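Side-chain contacts in hypothetical protein TM0723 (Thermotoga maritima, PDB 1VMJ), which is of unknown function but belongs to the YjbQ (UPF0047) family and may be a thiamin phosphate synthase: residues I31-T34 with P35-E39; I116-D120 with R121-L125. All coordinates share one frame; numbering follows the deposited sequence.

Overall arrangement
Interaction 1 is the entry from strand 29-32 into helix 34-44, and interaction 2 is the hairpin of strands 113-119 and 122-123 at the edge of the five-stranded antiparallel sheet. Their centres lie about 13 Å apart, on the same side of the chain's centre, and the two meet through one methyl group. Met-123 CE of interaction 2 reaches the first turn of the helix, 3.5 Å from Glu-38 CG and 3.8 Å from Leu-37 CB, so the hairpin packs directly against the helix start. The sodium ligands His-93, Asn-100 and His-104 belong to neither contact. Interaction 2 also touches the second subunit, whereas no other chain of the assembly touches interaction 1.

Interaction 1 (I31-T34 with P35-E39); sequences INIT and PLLEE
Ile-33 and Leu-37, one helical turn apart, cross obliquely and meet by their CD1 methyls, 3.8 Å from each other. A chi1 of 63° places CG1 of Ile-33 between its backbone N and carbonyl carbon, and the extended chi2 carries CD1 on to the leucine methyl, while CG2 faces Leu-36 CD1 more loosely. The same Leu-37 CD1 lies 3.6 Å from Ile-33 O, beside the bond from Leu-37 N to that oxygen (3.1 Å), which is nearly straight at 170°. Ile-33 is thus the N-cap residue, and Glu-38 N continues the helical pattern by bonding to Thr-34 O.

Before the helix, Asn-32 forms an Asx turn: with its CG anti to N (chi1 -171°), OD1 accepts from Thr-34 N at 2.9 Å, nearly along the C=O axis, and from Thr-34 OG1 at 2.7 Å, this donor being slightly tilted from the amide plane. The side chains of Asn-32 and Pro-35 cross at about a right angle, with Asn-32 OD1 3.8 Å from Pro-35 CD. An alanine here removes the acceptor shared by Thr-34 N and OG1, and the turn into the helix is likely to be held less firmly.

The Asn-32 ND2 group bonds to Asp-67 and Gln-130, and Thr-34 OG1 to Val-131 N on strand 130-135. Ile-33 and Leu-37 face Val-131 and reach Cys-53 of strand 49-55, while Leu-36 and Leu-37 lie on Leu-20 of strand 14-22.

Interaction 2 (I116-D120 with R121-L125); sequences IAITD and RKMDL
Asp-124 holds its CG anti to the backbone N (chi1 -160°), and Thr-119 keeps OG1 beside its own N (chi1 -62°); these two torsions bring hydroxyl and carboxylate together diagonally across the hairpin. Thr-119 OG1 donates to Asp-124 OD2 at 2.7 Å, meeting the oxygen from above the carboxylate plane. Ala-117 CB lies on the same face, 3.8 Å from Asp-124 CB.

Thr-119 and Lys-122 form the antiparallel hydrogen-bonded pair that closes a tight two-residue beta hairpin. Thr-119 N reaches Lys-122 O at 2.9 Å and Lys-122 N returns to Thr-119 O at 3.0 Å, the latter donor standing well above the carbonyl plane. Asp-120 and Arg-121 fill the type I' turn between them, both with positive phi. Farther along, Asp-124 N bonds to Ala-117 O at 2.8 Å, and Met-123 sits opposite Ile-118 in the non-hydrogen-bonded pair between.

The other face is apolar. Met-123 runs obliquely across the two isoleucines: its CG lies 3.9 Å from Ile-118 CD1, and its SD touches Ile-116 CD1, on the other branch from CG2, which leans on Leu-125 CD2 at 3.8 Å. Helix 34-44 packs on this face, with Val-41 touching both Ile-118 and Met-123. On the Thr-119 and Asp-124 face stands the second subunit: its Arg-17 forms a salt bridge to Asp-124 OD2, and its Lys-147 bonds to both Thr-119 OG1 and Ile-118 O.

Interaction 1 (I31-T34 with P35-E39)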
# COMPACT_ATOMS: atom_id res chain seq x y z
N ILE A 31 6.66 -16.77 -0.40
CA ILE A 31 5.84 -17.90 -0.80
C ILE A 31 4.78 -17.45 -1.79
O ILE A 31 4.02 -16.55 -1.49
CB ILE A 31 5.17 -18.55 0.43
CG1 ILE A 31 6.25 -19.07 1.38
CG2 ILE A 31 4.23 -19.69 -0.00
CD1 ILE A 31 5.72 -19.65 2.64
N ASN A 32 4.75 -18.07 -2.97
CA ASN A 32 3.73 -17.74 -3.97
C ASN A 32 2.39 -18.32 -3.51
O ASN A 32 2.21 -19.53 -3.39
CB ASN A 32 4.12 -18.28 -5.36
CG ASN A 32 3.23 -17.79 -6.44
OD1 ASN A 32 2.06 -17.48 -6.21
ND2 ASN A 32 3.77 -17.73 -7.67
N ILE A 33 1.43 -17.44 -3.22
CA ILE A 33 0.10 -17.85 -2.74
C ILE A 33 -1.01 -17.66 -3.79
O ILE A 33 -2.20 -17.85 -3.52
CB ILE A 33 -0.30 -17.12 -1.42
CG1 ILE A 33 -0.43 -15.61 -1.58
CG2 ILE A 33 0.69 -17.53 -0.35
CD1 ILE A 33 -0.94 -14.93 -0.29
N THR A 34 -0.63 -17.31 -5.02
CA THR A 34 -1.60 -17.09 -6.06
C THR A 34 -2.60 -18.23 -6.22
O THR A 34 -3.80 -17.97 -6.29
CB THR A 34 -0.94 -16.75 -7.41
OG1 THR A 34 0.15 -15.85 -7.24
CG2 THR A 34 -1.97 -16.15 -8.34
N PRO A 35 -2.11 -19.49 -6.29
CA PRO A 35 -3.09 -20.57 -6.45
C PRO A 35 -4.09 -20.72 -5.31
O PRO A 35 -5.22 -21.18 -5.52
CB PRO A 35 -2.22 -21.81 -6.59
CG PRO A 35 -0.87 -21.29 -7.00
CD PRO A 35 -0.74 -19.98 -6.31
N LEU A 36 -3.69 -20.36 -4.10
CA LEU A 36 -4.59 -20.42 -2.95
C LEU A 36 -5.69 -19.37 -3.11
O LEU A 36 -6.88 -19.68 -2.93
CB LEU A 36 -3.80 -20.21 -1.65
CG LEU A 36 -2.67 -21.21 -1.39
CD1 LEU A 36 -1.96 -20.81 -0.12
CD2 LEU A 36 -3.14 -22.61 -1.32
N LEU A 37 -5.31 -18.15 -3.47
CA LEU A 37 -6.27 -17.08 -3.74
C LEU A 37 -7.24 -17.44 -4.88
O LEU A 37 -8.44 -17.18 -4.80
CB LEU A 37 -5.55 -15.76 -4.00
CG LEU A 37 -5.27 -14.93 -2.74
CD1 LEU A 37 -4.42 -15.62 -1.75
CD2 LEU A 37 -4.62 -13.62 -3.19
N GLU A 38 -6.73 -18.09 -5.92
CA GLU A 38 -7.58 -18.55 -7.01
C GLU A 38 -8.68 -19.49 -6.48
O GLU A 38 -9.84 -19.39 -6.89
CB GLU A 38 -6.72 -19.26 -8.06
CG GLU A 38 -5.86 -18.28 -8.84
CD GLU A 38 -4.91 -18.95 -9.83
OE1 GLU A 38 -4.45 -20.08 -9.59
OE2 GLU A 38 -4.62 -18.30 -10.86
N GLU A 39 -8.30 -20.38 -5.56
CA GLU A 39 -9.27 -21.31 -4.99
C GLU A 39 -10.28 -20.59 -4.07
O GLU A 39 -11.45 -20.91 -4.07
CB GLU A 39 -8.56 -22.45 -4.25
CG GLU A 39 -9.47 -23.45 -3.60
CD GLU A 39 -10.30 -24.25 -4.57
OE1 GLU A 39 -10.13 -24.13 -5.81
OE2 GLU A 39 -11.13 -25.02 -4.07

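Interaction 2 (I116-D120 with R121-L125)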
# COMPACT_ATOMS: atom_id res chain seq x y z
N ILE A 116 -7.34 -6.70 -4.96
CA ILE A 116 -7.40 -7.23 -6.29
C ILE A 116 -8.82 -7.26 -6.79
O ILE A 116 -9.74 -7.70 -6.06
CB ILE A 116 -6.80 -8.67 -6.33
CG1 ILE A 116 -5.37 -8.70 -5.81
CG2 ILE A 116 -6.89 -9.24 -7.73
CD1 ILE A 116 -4.86 -10.05 -5.62
N ALA A 117 -9.04 -6.79 -8.01
CA ALA A 117 -10.37 -6.83 -8.60
C ALA A 117 -10.76 -8.27 -8.94
O ALA A 117 -9.92 -9.05 -9.43
CB ALA A 117 -10.39 -6.00 -9.87
N ILE A 118 -12.03 -8.60 -8.69
CA ILE A 118 -12.63 -9.84 -9.18
C ILE A 118 -13.55 -9.47 -10.31
O ILE A 118 -14.48 -8.67 -10.14
CB ILE A 118 -13.40 -10.58 -8.06
CG1 ILE A 118 -12.48 -10.82 -6.85
CG2 ILE A 118 -13.99 -11.87 -8.57
CD1 ILE A 118 -11.19 -11.48 -7.15
N THR A 119 -13.31 -10.08 -11.47
CA THR A 119 -14.05 -9.82 -12.68
C THR A 119 -14.37 -11.15 -13.33
O THR A 119 -13.48 -11.97 -13.52
CB THR A 119 -13.23 -8.95 -13.62
OG1 THR A 119 -12.96 -7.70 -12.98
CG2 THR A 119 -13.96 -8.69 -14.89
N ASP A 120 -15.63 -11.37 -13.66
CA ASP A 120 -16.06 -12.63 -14.26
C ASP A 120 -15.50 -13.87 -13.51
O ASP A 120 -14.94 -14.80 -14.12
CB ASP A 120 -15.69 -12.66 -15.74
CG ASP A 120 -16.49 -13.68 -16.52
OD1 ASP A 120 -17.55 -14.14 -16.03
OD2 ASP A 120 -16.04 -14.04 -17.63
N ARG A 121 -15.66 -13.86 -12.19
CA ARG A 121 -15.25 -14.95 -11.30
C ARG A 121 -13.74 -15.19 -11.16
O ARG A 121 -13.32 -16.20 -10.60
CB ARG A 121 -15.96 -16.25 -11.68
CG ARG A 121 -17.47 -16.23 -11.47
CD ARG A 121 -18.01 -17.64 -11.35
NE ARG A 121 -17.53 -18.33 -10.14
CZ ARG A 121 -17.44 -19.66 -10.02
NH1 ARG A 121 -17.83 -20.48 -11.01
NH2 ARG A 121 -16.98 -20.18 -8.89
N LYS A 122 -12.91 -14.25 -11.62
CA LYS A 122 -11.47 -14.46 -11.54
C LYS A 122 -10.78 -13.22 -11.06
O LYS A 122 -11.26 -12.11 -11.29
CB LYS A 122 -10.91 -14.78 -12.93
CG LYS A 122 -11.47 -16.03 -13.59
CD LYS A 122 -11.13 -17.28 -12.82
CE LYS A 122 -11.72 -18.53 -13.44
NZ LYS A 122 -11.07 -18.79 -14.75
N MET A 123 -9.62 -13.41 -10.45
CA MET A 123 -8.74 -12.29 -10.16
C MET A 123 -8.36 -11.61 -11.47
O MET A 123 -8.00 -12.29 -12.44
CB MET A 123 -7.49 -12.75 -9.43
CG MET A 123 -7.79 -13.12 -7.99
SD MET A 123 -6.29 -13.42 -7.03
CE MET A 123 -5.80 -14.97 -7.75
N ASP A 124 -8.45 -10.28 -11.48
CA ASP A 124 -8.27 -9.50 -12.70
C ASP A 124 -6.82 -9.00 -12.70
O ASP A 124 -6.53 -7.92 -12.17
CB ASP A 124 -9.30 -8.38 -12.67
CG ASP A 124 -9.57 -7.77 -13.99
OD1 ASP A 124 -8.80 -7.97 -14.96
OD2 ASP A 124 -10.58 -7.03 -14.05
N LEU A 125 -5.93 -9.83 -13.22
CA LEU A 125 -4.49 -9.63 -13.09
C LEU A 125 -3.84 -9.43 -14.44
O LEU A 125 -4.31 -9.95 -15.47
CB LEU A 125 -3.83 -10.85 -12.43
CG LEU A 125 -4.28 -11.18 -11.01
CD1 LEU A 125 -3.61 -12.43 -10.49
CD2 LEU A 125 -4.07 -10.03 -10.11
O HOH W 1 -6.47 -5.87 -9.42